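Local coordinates for protein blood group a-and b-cleaving endo-beta-galactosidase (PDB 2YGM) that belongs to an endo-beta-galactosidase that cleaves blood group A and B glycans and, through its tandem NPCBM-like modules, probably binds such carbohydrates, at residues W197-H202 with S252-V257; G244-N249 with A340-L345; V262-S267 with L316-I321; I285-V290 with I297-S302. All coordinates share one frame; numbering follows the deposited sequence.

Contact 1 (W197-H202 with S252-V257)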
loop_
_atom_site.group_PDB
_atom_site.type_symbol
_atom_site.label_atom_id
_atom_site.label_comp_id
_atom_site.label_asym_id
_atom_site.label_seq_id
_atom_site.Cartn_x
_atom_site.Cartn_y
_atom_site.Cartn_z
ATOM N N TRP A 197 26.202 6.828 -9.760
ATOM C CA TRP A 197 26.170 6.824 -11.224
ATOM C C TRP A 197 27.592 7.024 -11.748
ATOM O O TRP A 197 28.449 7.532 -11.026
ATOM C CB TRP A 197 25.224 7.914 -11.769
ATOM C CG TRP A 197 25.426 9.285 -11.155
ATOM C CD1 TRP A 197 26.537 10.075 -11.251
ATOM C CD2 TRP A 197 24.490 10.014 -10.348
ATOM N NE1 TRP A 197 26.355 11.246 -10.556
ATOM C CE2 TRP A 197 25.108 11.234 -9.991
ATOM C CE3 TRP A 197 23.193 9.753 -9.889
ATOM C CZ2 TRP A 197 24.471 12.194 -9.197
ATOM C CZ3 TRP A 197 22.563 10.702 -9.099
ATOM C CH2 TRP A 197 23.201 11.911 -8.763
ATOM N N VAL A 198 27.843 6.612 -12.990
ATOM C CA VAL A 198 29.104 6.933 -13.671
ATOM C C VAL A 198 29.189 8.456 -13.836
ATOM O O VAL A 198 30.192 9.071 -13.464
ATOM C CB VAL A 198 29.236 6.207 -15.039
ATOM C CG1 VAL A 198 30.566 6.546 -15.713
ATOM C CG2 VAL A 198 29.109 4.700 -14.859
ATOM N N ASP A 199 28.133 9.043 -14.401
ATOM C CA ASP A 199 27.821 10.475 -14.248
ATOM C C ASP A 199 26.380 10.797 -14.656
ATOM O O ASP A 199 25.665 9.950 -15.202
ATOM C CB ASP A 199 28.837 11.400 -14.951
ATOM C CG ASP A 199 28.589 11.542 -16.437
ATOM O OD1 ASP A 199 28.221 10.542 -17.094
ATOM O OD2 ASP A 199 28.777 12.665 -16.951
ATOM N N ALA A 200 25.961 12.023 -14.377
ATOM C CA ALA A 200 24.604 12.456 -14.670
ATOM C C ALA A 200 24.602 13.857 -15.259
ATOM O O ALA A 200 25.412 14.700 -14.867
ATOM C CB ALA A 200 23.750 12.410 -13.399
ATOM N N THR A 201 23.695 14.087 -16.207
ATOM C CA THR A 201 23.418 15.423 -16.733
ATOM C C THR A 201 21.958 15.786 -16.469
ATOM O O THR A 201 21.114 14.900 -16.294
ATOM C CB THR A 201 23.690 15.526 -18.253
ATOM O OG1 THR A 201 22.892 14.562 -18.956
ATOM C CG2 THR A 201 25.162 15.301 -18.568
ATOM N N HIS A 202 21.671 17.087 -16.438
ATOM C CA HIS A 202 20.306 17.593 -16.297
ATOM C C HIS A 202 20.064 18.810 -17.197
ATOM O O HIS A 202 20.999 19.340 -17.787
ATOM C CB HIS A 202 20.001 17.929 -14.839
ATOM C CG HIS A 202 20.940 18.924 -14.237
ATOM N ND1 HIS A 202 21.978 18.561 -13.407
ATOM C CD2 HIS A 202 20.997 20.273 -14.341
ATOM C CE1 HIS A 202 22.631 19.643 -13.020
ATOM N NE2 HIS A 202 22.054 20.695 -13.574
ATOM N N SER A 252 20.640 12.760 -19.083
ATOM C CA SER A 252 20.886 11.338 -18.866
ATOM C C SER A 252 21.566 11.038 -17.539
ATOM O O SER A 252 22.306 11.865 -17.001
ATOM C CB SER A 252 21.699 10.748 -20.024
ATOM O OG SER A 252 21.976 9.376 -19.803
ATOM N N ILE A 253 21.281 9.848 -17.011
ATOM C CA ILE A 253 21.966 9.323 -15.839
ATOM C C ILE A 253 22.472 7.928 -16.192
ATOM O O ILE A 253 21.702 7.079 -16.657
ATOM C CB ILE A 253 21.060 9.280 -14.578
ATOM C CG1 ILE A 253 20.270 10.585 -14.425
ATOM C CG2 ILE A 253 21.909 9.014 -13.322
ATOM C CD1 ILE A 253 19.239 10.576 -13.315
ATOM N N LYS A 254 23.769 7.707 -15.982
ATOM C CA LYS A 254 24.432 6.493 -16.456
ATOM C C LYS A 254 24.861 5.571 -15.316
ATOM O O LYS A 254 25.571 5.985 -14.397
ATOM C CB LYS A 254 25.631 6.860 -17.351
ATOM C CG LYS A 254 26.387 5.666 -17.957
ATOM C CD LYS A 254 27.177 6.051 -19.216
ATOM C CE LYS A 254 28.384 6.931 -18.902
ATOM N NZ LYS A 254 29.063 7.425 -20.141
ATOM N N TYR A 255 24.428 4.317 -15.388
ATOM C CA TYR A 255 24.864 3.302 -14.427
ATOM C C TYR A 255 25.681 2.191 -15.067
ATOM O O TYR A 255 25.337 1.679 -16.135
ATOM C CB TYR A 255 23.676 2.722 -13.648
ATOM C CG TYR A 255 23.035 3.751 -12.759
ATOM C CD1 TYR A 255 23.551 4.027 -11.498
ATOM C CD2 TYR A 255 21.931 4.482 -13.196
ATOM C CE1 TYR A 255 22.971 4.991 -10.688
ATOM C CE2 TYR A 255 21.346 5.451 -12.394
ATOM C CZ TYR A 255 21.869 5.701 -11.144
ATOM O OH TYR A 255 21.289 6.662 -10.348
ATOM N N ASP A 256 26.770 1.838 -14.399
ATOM C CA ASP A 256 27.591 0.710 -14.797
ATOM C C ASP A 256 27.109 -0.533 -14.063
ATOM O O ASP A 256 27.224 -0.626 -12.843
ATOM C CB ASP A 256 29.068 0.993 -14.490
ATOM C CG ASP A 256 29.967 -0.206 -14.750
ATOM O OD1 ASP A 256 29.754 -0.930 -15.748
ATOM O OD2 ASP A 256 30.897 -0.418 -13.949
ATOM N N VAL A 257 26.557 -1.478 -14.816
ATOM C CA VAL A 257 26.086 -2.737 -14.249
ATOM C C VAL A 257 26.892 -3.938 -14.770
ATOM O O VAL A 257 26.397 -5.072 -14.780
ATOM C CB VAL A 257 24.563 -2.938 -14.469
ATOM C CG1 VAL A 257 23.767 -1.807 -13.811
ATOM C CG2 VAL A 257 24.222 -3.053 -15.958
#
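Residues 197-202 and 252-257 run nearly antiparallel, their end-to-end directions 161° apart, and the short strand about 199-200 forms the outer edge of a five-stranded sheet against strand 251-256. Val198 N reaches Lys254 O at 2.7 Å, and Thr201 N meets Ser252 O at the same length and almost straight, 172° at the hydrogen. Thr201 adds a side-chain grip: OG1, set between its own backbone N and carbonyl carbon (chi1 58°), accepts from Ser252 N at 2.9 Å. On one side of the sheet, Trp197 CB sits over a face of the Tyr255 ring, 4.2 Å from its centroid, a CH-pi contact. The indole in turn presents its edge to the phenol, CE3 lying 3.7 Å from Tyr255 OH. Ile253 CG2 touches both Trp197 CE3, at 3.7 Å, and Ala200 CB, while Ala200 CB covers one face of the indole. Across the sheet, Val198 CG1 rests against Lys254 CE. Lys213 completes a cation-pi pair with Trp197. The chemistry thus implies a divided attachment: backbone amides and a threonine hydroxyl fix the edge, whereas apolar and aromatic contacts hold the tryptophan.

Contact 2 (G244-N249 with A340-L345). With NA (sodium ion), chain F.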
loop_
_atom_site.group_PDB
_atom_site.type_symbol
_atom_site.label_atom_id
_atom_site.label_comp_id
_atom_site.label_asym_id
_atom_site.label_seq_id
_atom_site.Cartn_x
_atom_site.Cartn_y
_atom_site.Cartn_z
ATOM N N GLY A 244 15.411 12.798 -8.434
ATOM C CA GLY A 244 14.846 14.056 -8.928
ATOM C C GLY A 244 15.776 14.716 -9.923
ATOM O O GLY A 244 16.906 15.065 -9.584
ATOM N N THR A 245 15.309 14.875 -11.156
ATOM C CA THR A 245 16.145 15.440 -12.217
ATOM C C THR A 245 15.394 16.436 -13.131
ATOM O O THR A 245 14.190 16.621 -12.992
ATOM C CB THR A 245 16.842 14.319 -13.035
ATOM O OG1 THR A 245 17.907 14.879 -13.812
ATOM C CG2 THR A 245 15.852 13.599 -13.945
ATOM N N VAL A 246 16.122 17.086 -14.039
ATOM C CA VAL A 246 15.528 17.976 -15.041
ATOM C C VAL A 246 15.748 17.377 -16.427
ATOM O O VAL A 246 16.869 17.013 -16.781
ATOM C CB VAL A 246 16.149 19.402 -14.993
ATOM C CG1 VAL A 246 15.380 20.361 -15.881
ATOM C CG2 VAL A 246 16.164 19.935 -13.578
ATOM N N ALA A 247 14.679 17.264 -17.206
ATOM C CA ALA A 247 14.787 16.758 -18.571
ATOM C C ALA A 247 15.522 17.743 -19.476
ATOM O O ALA A 247 15.539 18.956 -19.228
ATOM C CB ALA A 247 13.415 16.433 -19.136
ATOM N N SER A 248 16.132 17.207 -20.524
ATOM C CA SER A 248 16.830 18.017 -21.512
ATOM C C SER A 248 16.600 17.408 -22.897
ATOM O O SER A 248 15.490 16.970 -23.197
ATOM C CB SER A 248 18.316 18.138 -21.149
ATOM O OG SER A 248 19.034 18.905 -22.095
ATOM N N ASN A 249 17.645 17.372 -23.707
ATOM C CA ASN A 249 17.527 16.991 -25.103
ATOM C C ASN A 249 18.078 15.653 -25.589
ATOM O O ASN A 249 18.418 15.568 -26.765
ATOM C CB ASN A 249 18.120 18.096 -25.981
ATOM C CG ASN A 249 19.631 18.169 -25.880
ATOM O OD1 ASN A 249 20.342 17.899 -26.845
ATOM N ND2 ASN A 249 20.128 18.540 -24.709
ATOM N N ALA A 340 8.683 23.888 -17.765
ATOM C CA ALA A 340 8.594 22.811 -16.777
ATOM C C ALA A 340 9.259 21.520 -17.266
ATOM O O ALA A 340 8.671 20.758 -18.040
ATOM C CB ALA A 340 7.141 22.561 -16.396
ATOM N N ASP A 341 10.487 21.284 -16.811
ATOM C CA ASP A 341 11.262 20.116 -17.236
ATOM C C ASP A 341 11.589 19.135 -16.099
ATOM O O ASP A 341 12.204 18.095 -16.337
ATOM C CB ASP A 341 12.561 20.557 -17.923
ATOM C CG ASP A 341 12.332 21.192 -19.281
ATOM O OD1 ASP A 341 11.512 20.672 -20.073
ATOM O OD2 ASP A 341 12.989 22.217 -19.562
ATOM N N GLU A 342 11.174 19.462 -14.878
ATOM C CA GLU A 342 11.530 18.664 -13.700
ATOM C C GLU A 342 10.802 17.329 -13.620
ATOM O O GLU A 342 9.575 17.286 -13.522
ATOM C CB GLU A 342 11.324 19.458 -12.408
ATOM C CG GLU A 342 12.098 20.773 -12.377
ATOM C CD GLU A 342 12.798 21.026 -11.057
ATOM O OE1 GLU A 342 12.493 20.340 -10.055
ATOM O OE2 GLU A 342 13.666 21.919 -11.024
ATOM N N LEU A 343 11.581 16.250 -13.668
ATOM C CA LEU A 343 11.085 14.876 -13.537
ATOM C C LEU A 343 11.461 14.276 -12.191
ATOM O O LEU A 343 12.477 14.644 -11.602
ATOM C CB LEU A 343 11.689 13.980 -14.626
ATOM C CG LEU A 343 10.874 13.605 -15.860
ATOM C CD1 LEU A 343 11.514 12.422 -16.537
ATOM C CD2 LEU A 343 9.453 13.265 -15.485
ATOM N N VAL A 344 10.641 13.337 -11.720
ATOM C CA VAL A 344 11.018 12.482 -10.591
ATOM C C VAL A 344 10.803 11.012 -10.913
ATOM O O VAL A 344 9.839 10.642 -11.583
ATOM C CB VAL A 344 10.309 12.847 -9.258
ATOM C CG1 VAL A 344 10.989 14.038 -8.596
ATOM C CG2 VAL A 344 8.828 13.104 -9.462
ATOM N N LEU A 345 11.733 10.184 -10.452
ATOM C CA LEU A 345 11.588 8.742 -10.547
ATOM C C LEU A 345 11.300 8.233 -9.138
ATOM O O LEU A 345 12.184 8.210 -8.279
ATOM C CB LEU A 345 12.850 8.092 -11.138
ATOM C CG LEU A 345 13.463 8.718 -12.404
ATOM C CD1 LEU A 345 14.820 8.107 -12.732
ATOM C CD2 LEU A 345 12.536 8.616 -13.599
HETATM NA NA NA F . 9.219 21.473 -21.014
#
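An antiparallel strand pair in one sheet of the beta-sandwich leads here into a sodium site, and so illustrates how a sheet can carry a metal ligand at its margin. Strands 244-246 and 342-345 approach to 4.5 Å between axes. Thr245 and Leu343 form the hydrogen-bonded pair: Thr245 N gives to Leu343 O at 2.9 Å and Leu343 N returns to Thr245 O at 2.7 Å. Gly244 with Val344 and Val246 with Glu342 are the non-hydrogen-bonded pairs on either side, and Val344 CG1 lies 3.9 Å from Gly244 CA. Just past the strand, Ala247 N donates to Asp341 O at 2.8 Å, nearly straight at the hydrogen (175°) but from above the carbonyl plane. This bond ties down the backbone of a metal ligand. Val246 CG1, anti to its own backbone N (chi1 -171°), reaches across to Asp341 CB at 3.5 Å, while its other methyl, CG2, is turned to the carboxylate of Glu342. The far oxygen of that carboxylate, OE1, accepts from Thr218 N, while Phe217 of helix 217-221 packs against both Val246 and Glu342. Asp284 O supplies the second protein ligand of the sodium ion, and Asp341 OD1 binds the ion at 2.6 Å.

Contact 3 (V262-S267 with L316-I321)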
loop_
_atom_site.group_PDB
_atom_site.type_symbol
_atom_site.label_atom_id
_atom_site.label_comp_id
_atom_site.label_asym_id
_atom_site.label_seq_id
_atom_site.Cartn_x
_atom_site.Cartn_y
_atom_site.Cartn_z
ATOM N N VAL A 262 21.928 -7.611 -12.834
ATOM C CA VAL A 262 20.680 -6.858 -12.767
ATOM C C VAL A 262 19.727 -7.390 -13.832
ATOM O O VAL A 262 20.094 -7.507 -15.004
ATOM C CB VAL A 262 20.926 -5.338 -12.948
ATOM C CG1 VAL A 262 19.611 -4.568 -12.947
ATOM C CG2 VAL A 262 21.836 -4.810 -11.848
ATOM N N THR A 263 18.508 -7.718 -13.413
ATOM C CA THR A 263 17.520 -8.323 -14.300
ATOM C C THR A 263 16.356 -7.388 -14.623
ATOM O O THR A 263 15.573 -7.664 -15.532
ATOM C CB THR A 263 16.935 -9.617 -13.682
ATOM O OG1 THR A 263 16.442 -9.338 -12.365
ATOM C CG2 THR A 263 17.992 -10.716 -13.609
ATOM N N ARG A 264 16.248 -6.284 -13.889
ATOM C CA ARG A 264 15.021 -5.500 -13.885
ATOM C C ARG A 264 15.264 -4.070 -13.422
ATOM O O ARG A 264 16.050 -3.824 -12.510
ATOM C CB ARG A 264 14.013 -6.175 -12.951
ATOM C CG ARG A 264 12.558 -6.143 -13.367
ATOM C CD ARG A 264 11.766 -7.100 -12.461
ATOM N NE ARG A 264 10.319 -6.870 -12.472
ATOM C CZ ARG A 264 9.471 -7.349 -11.557
ATOM N NH1 ARG A 264 9.911 -8.088 -10.540
ATOM N NH2 ARG A 264 8.174 -7.083 -11.650
ATOM N N PHE A 265 14.590 -3.128 -14.071
ATOM C CA PHE A 265 14.508 -1.752 -13.575
ATOM C C PHE A 265 13.055 -1.448 -13.281
ATOM O O PHE A 265 12.192 -1.691 -14.118
ATOM C CB PHE A 265 15.063 -0.755 -14.594
ATOM C CG PHE A 265 14.762 0.682 -14.259
ATOM C CD1 PHE A 265 15.484 1.347 -13.271
ATOM C CD2 PHE A 265 13.748 1.368 -14.927
ATOM C CE1 PHE A 265 15.201 2.671 -12.955
ATOM C CE2 PHE A 265 13.461 2.694 -14.618
ATOM C CZ PHE A 265 14.191 3.348 -13.634
ATOM N N ILE A 266 12.787 -0.936 -12.084
ATOM C CA ILE A 266 11.421 -0.594 -11.684
ATOM C C ILE A 266 11.364 0.792 -11.062
ATOM O O ILE A 266 12.154 1.116 -10.173
ATOM C CB ILE A 266 10.801 -1.628 -10.702
ATOM C CG1 ILE A 266 11.003 -3.063 -11.201
ATOM C CG2 ILE A 266 9.307 -1.346 -10.500
ATOM C CD1 ILE A 266 10.469 -4.133 -10.250
ATOM N N SER A 267 10.422 1.599 -11.545
ATOM C CA SER A 267 10.175 2.942 -11.026
ATOM C C SER A 267 8.837 3.471 -11.526
ATOM O O SER A 267 8.396 3.123 -12.623
ATOM C CB SER A 267 11.277 3.903 -11.475
ATOM O OG SER A 267 11.147 5.160 -10.836
ATOM N N LEU A 316 3.909 3.309 -14.355
ATOM C CA LEU A 316 4.846 2.328 -13.845
ATOM C C LEU A 316 5.768 1.826 -14.948
ATOM O O LEU A 316 5.312 1.348 -15.992
ATOM C CB LEU A 316 4.085 1.171 -13.183
ATOM C CG LEU A 316 4.835 -0.099 -12.762
ATOM C CD1 LEU A 316 5.926 0.195 -11.731
ATOM C CD2 LEU A 316 3.845 -1.130 -12.234
ATOM N N VAL A 317 7.068 1.957 -14.704
ATOM C CA VAL A 317 8.085 1.398 -15.583
ATOM C C VAL A 317 8.641 0.136 -14.932
ATOM O O VAL A 317 9.176 0.175 -13.819
ATOM C CB VAL A 317 9.221 2.406 -15.871
ATOM C CG1 VAL A 317 10.221 1.827 -16.866
ATOM C CG2 VAL A 317 8.653 3.706 -16.401
ATOM N N ASP A 318 8.492 -0.981 -15.637
ATOM C CA ASP A 318 8.940 -2.283 -15.164
ATOM C C ASP A 318 9.479 -3.038 -16.365
ATOM O O ASP A 318 8.748 -3.772 -17.028
ATOM C CB ASP A 318 7.772 -3.040 -14.514
ATOM C CG ASP A 318 8.195 -4.359 -13.867
ATOM O OD1 ASP A 318 9.350 -4.805 -14.046
ATOM O OD2 ASP A 318 7.350 -4.961 -13.174
ATOM N N VAL A 319 10.766 -2.849 -16.639
ATOM C CA VAL A 319 11.372 -3.392 -17.849
ATOM C C VAL A 319 12.440 -4.454 -17.563
ATOM O O VAL A 319 13.235 -4.323 -16.628
ATOM C CB VAL A 319 11.903 -2.258 -18.784
ATOM C CG1 VAL A 319 13.132 -1.564 -18.190
ATOM C CG2 VAL A 319 12.178 -2.786 -20.194
ATOM N N GLU A 320 12.419 -5.507 -18.375
ATOM C CA GLU A 320 13.397 -6.584 -18.346
ATOM C C GLU A 320 14.748 -6.061 -18.819
ATOM O O GLU A 320 14.831 -5.420 -19.864
ATOM C CB GLU A 320 12.918 -7.703 -19.279
ATOM C CG GLU A 320 13.610 -9.055 -19.135
ATOM C CD GLU A 320 12.911 -10.137 -19.950
ATOM O OE1 GLU A 320 13.072 -10.168 -21.191
ATOM O OE2 GLU A 320 12.188 -10.958 -19.348
ATOM N N ILE A 321 15.797 -6.314 -18.043
ATOM C CA ILE A 321 17.156 -5.991 -18.473
ATOM C C ILE A 321 17.819 -7.236 -19.071
ATOM O O ILE A 321 17.965 -8.248 -18.380
ATOM C CB ILE A 321 18.042 -5.452 -17.315
ATOM C CG1 ILE A 321 17.330 -4.352 -16.514
ATOM C CG2 ILE A 321 19.407 -4.985 -17.839
ATOM C CD1 ILE A 321 17.014 -3.082 -17.271
#
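Asp318 holds CG anti to its backbone N (chi1 -174°), and Arg264 extends its chain from CG to NE; the two side chains leave adjacent strands on the same face, and these shapes carry the carboxylate to the guanidinium. The grip is side-on and double: Arg264 NE donates to Asp318 OD1 at 2.8 Å and Arg264 NH2 to Asp318 OD2 at 2.7 Å. Both oxygens use their syn lone pairs, and the two planes are nearly coplanar, 27° apart. This two-point salt bridge restricts rotation of both groups. Ile266, lying alongside Asp318, sends CD1 over one face of the guanidinium, while its CG2 meets Leu316 CD1 at 3.9 Å. Beneath these side chains, strands 262-267 and 316-320 run antiparallel in one of the two sheets of a beta-sandwich, the fold expected of an NPCBM module. Phe265 with Val319 and Ser267 with Val317 are hydrogen-bonded pairs, each closed by two backbone bonds. The far side of the strands is largely apolar: Val317 CG1 and Val319 CG1 approach the Phe265 ring at its edge, the former 4.0 Å from Phe265 CE2. Tyr298 of strand 295-299 packs against both valines from the facing sheet. At the other end of the pair, Ile321 N bonds to Thr263 O at 2.9 Å, approaching from above the carbonyl plane. Ile321 folds back over the neighbouring strand, with CG1 3.4 Å from Arg264 N and CD1 4.0 Å from Phe265 CB.

Contact 4 (I285-V290 with I297-S302)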
loop_
_atom_site.group_PDB
_atom_site.type_symbol
_atom_site.label_atom_id
_atom_site.label_comp_id
_atom_site.label_asym_id
_atom_site.label_seq_id
_atom_site.Cartn_x
_atom_site.Cartn_y
_atom_site.Cartn_z
ATOM N N ILE A 285 7.024 16.976 -20.342
ATOM C CA ILE A 285 8.058 15.998 -20.659
ATOM C C ILE A 285 7.586 15.215 -21.873
ATOM O O ILE A 285 6.479 14.672 -21.857
ATOM C CB ILE A 285 8.260 14.998 -19.489
ATOM C CG1 ILE A 285 8.524 15.732 -18.159
ATOM C CG2 ILE A 285 9.334 13.958 -19.826
ATOM C CD1 ILE A 285 9.860 16.442 -18.061
ATOM N N GLN A 286 8.418 15.155 -22.916
ATOM C CA GLN A 286 8.043 14.433 -24.126
ATOM C C GLN A 286 8.051 12.919 -23.900
ATOM O O GLN A 286 7.070 12.250 -24.224
ATOM C CB GLN A 286 8.921 14.831 -25.318
ATOM C CG GLN A 286 8.213 14.723 -26.671
ATOM C CD GLN A 286 6.993 15.634 -26.777
ATOM O OE1 GLN A 286 7.101 16.856 -26.664
ATOM N NE2 GLN A 286 5.827 15.038 -27.003
ATOM N N LYS A 287 9.135 12.391 -23.327
ATOM C CA LYS A 287 9.270 10.954 -23.067
ATOM C C LYS A 287 10.417 10.607 -22.109
ATOM O O LYS A 287 11.336 11.403 -21.899
ATOM C CB LYS A 287 9.438 10.181 -24.381
ATOM C CG LYS A 287 10.747 10.479 -25.109
ATOM C CD LYS A 287 10.715 9.989 -26.543
ATOM C CE LYS A 287 12.081 10.117 -27.182
ATOM N NZ LYS A 287 12.041 9.725 -28.616
ATOM N N PHE A 288 10.339 9.409 -21.532
ATOM C CA PHE A 288 11.401 8.858 -20.693
ATOM C C PHE A 288 11.818 7.509 -21.271
ATOM O O PHE A 288 10.970 6.665 -21.574
ATOM C CB PHE A 288 10.941 8.732 -19.231
ATOM C CG PHE A 288 11.910 7.988 -18.340
ATOM C CD1 PHE A 288 13.000 8.639 -17.774
ATOM C CD2 PHE A 288 11.722 6.632 -18.061
ATOM C CE1 PHE A 288 13.900 7.950 -16.945
ATOM C CE2 PHE A 288 12.614 5.935 -17.239
ATOM C CZ PHE A 288 13.707 6.598 -16.680
ATOM N N GLU A 289 13.127 7.333 -21.435
ATOM C CA GLU A 289 13.695 6.117 -22.013
ATOM C C GLU A 289 14.619 5.384 -21.041
ATOM O O GLU A 289 15.403 6.008 -20.319
ATOM C CB GLU A 289 14.505 6.446 -23.270
ATOM C CG GLU A 289 13.710 6.767 -24.520
ATOM C CD GLU A 289 14.609 7.054 -25.722
ATOM O OE1 GLU A 289 15.793 7.411 -25.519
ATOM O OE2 GLU A 289 14.133 6.921 -26.874
ATOM N N VAL A 290 14.521 4.057 -21.040
ATOM C CA VAL A 290 15.525 3.198 -20.416
ATOM C C VAL A 290 16.382 2.589 -21.533
ATOM O O VAL A 290 15.857 1.960 -22.458
ATOM C CB VAL A 290 14.887 2.074 -19.555
ATOM C CG1 VAL A 290 15.970 1.166 -18.971
ATOM C CG2 VAL A 290 14.049 2.662 -18.442
ATOM N N ILE A 297 15.253 -0.063 -24.429
ATOM C CA ILE A 297 14.469 -1.253 -24.059
ATOM C C ILE A 297 13.090 -0.898 -23.500
ATOM O O ILE A 297 12.211 -1.760 -23.389
ATOM C CB ILE A 297 15.231 -2.191 -23.085
ATOM C CG1 ILE A 297 15.689 -1.434 -21.833
ATOM C CG2 ILE A 297 16.413 -2.858 -23.804
ATOM C CD1 ILE A 297 16.098 -2.333 -20.687
ATOM N N TYR A 298 12.924 0.374 -23.144
ATOM C CA TYR A 298 11.627 0.933 -22.777
ATOM C C TYR A 298 11.541 2.404 -23.174
ATOM O O TYR A 298 12.514 3.148 -23.030
ATOM C CB TYR A 298 11.362 0.801 -21.272
ATOM C CG TYR A 298 10.222 1.679 -20.798
ATOM C CD1 TYR A 298 8.898 1.239 -20.875
ATOM C CD2 TYR A 298 10.461 2.965 -20.317
ATOM C CE1 TYR A 298 7.842 2.051 -20.462
ATOM C CE2 TYR A 298 9.412 3.787 -19.907
ATOM C CZ TYR A 298 8.108 3.322 -19.980
ATOM O OH TYR A 298 7.074 4.129 -19.567
ATOM N N SER A 299 10.368 2.814 -23.654
ATOM C CA SER A 299 10.064 4.228 -23.863
ATOM C C SER A 299 8.626 4.541 -23.468
ATOM O O SER A 299 7.702 3.794 -23.800
ATOM C CB SER A 299 10.309 4.639 -25.313
ATOM O OG SER A 299 10.158 6.043 -25.462
ATOM N N SER A 300 8.446 5.657 -22.768
ATOM C CA SER A 300 7.133 6.063 -22.278
ATOM C C SER A 300 6.153 6.406 -23.392
ATOM O O SER A 300 4.948 6.255 -23.214
ATOM C CB SER A 300 7.257 7.234 -21.302
ATOM O OG SER A 300 7.825 8.369 -21.923
ATOM N N ASP A 301 6.665 6.842 -24.542
ATOM C CA ASP A 301 5.803 7.215 -25.668
ATOM C C ASP A 301 5.099 6.024 -26.344
ATOM O O ASP A 301 4.149 6.218 -27.107
ATOM C CB ASP A 301 6.552 8.095 -26.690
ATOM C CG ASP A 301 7.637 7.344 -27.456
ATOM O OD1 ASP A 301 7.702 6.095 -27.390
ATOM O OD2 ASP A 301 8.432 8.020 -28.145
ATOM N N SER A 302 5.563 4.806 -26.052
ATOM C CA SER A 302 4.936 3.571 -26.556
ATOM C C SER A 302 3.526 3.385 -25.990
ATOM O O SER A 302 2.715 2.639 -26.547
ATOM C CB SER A 302 5.789 2.341 -26.208
ATOM O OG SER A 302 7.115 2.453 -26.703
HETATM O O HOH W 1 11.829 6.119 -27.859
#
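Val290 and residues Ile297 and Tyr298 carry the backbone bonds at the turn-side end of the two segments: Val290 N donates to Tyr298 O at 3.0 Å, while Val290 O receives Ile297 N at 2.9 Å and, weakly, Tyr298 N. Further along, where the second strand gives way to a 3-10 turn, Ser300 N still bonds to Phe288 O. Its side chain replaces a backbone acceptor: OG, held between the serine N and carbonyl carbon (chi1 61°), takes Phe288 N at 2.7 Å. Among polar side chains, a water links Glu289 OE2, to which it donates at 2.6 Å, with Ser299 OG; Tyr333 holds the other carboxylate oxygen. Lys287 runs alongside Asp301, its CD 3.4 Å from Asp301 OD2, though its ammonium stays beyond salt-bridge range of Asp301 and makes instead a long salt bridge to Glu289 OE2. Apolar contacts occupy the opposite side: Tyr298 crosses Phe288 at about a right angle, bringing CE2 to the phenylalanine edge 4.1 Å from CD2, and Val290 splits its methyls, CG1 against Ile297 CG1 at 3.9 Å and CG2 against Tyr298 CD2. On the backbone, Ile297 and Tyr298 both stand opposite Val290, which makes a classic beta bulge, here in the beta hairpin at one margin of the five-stranded sheet.

How the contacts relate
Following the chain from the N terminus, contact 1 opens at 197-202, and contact 2 opens at 244-249 before 252-257 closes the first loop, so the two cross. Contact 3 starts at 262-267, after contact 1 has closed; contact 4, a short hairpin, opens and closes within its loop, and 316-321 then ends contact 3. Both lie nested inside the long loop that 340-345 finally closes. Contacts 1 and 4 occupy opposite margins of the five-stranded sheet, whereas contacts 2 and 3 belong to the other sheet. Between the sheets, Ile285 and Phe288 of contact 4 pack on contact 2, and Ile297 and Tyr298 on contact 3.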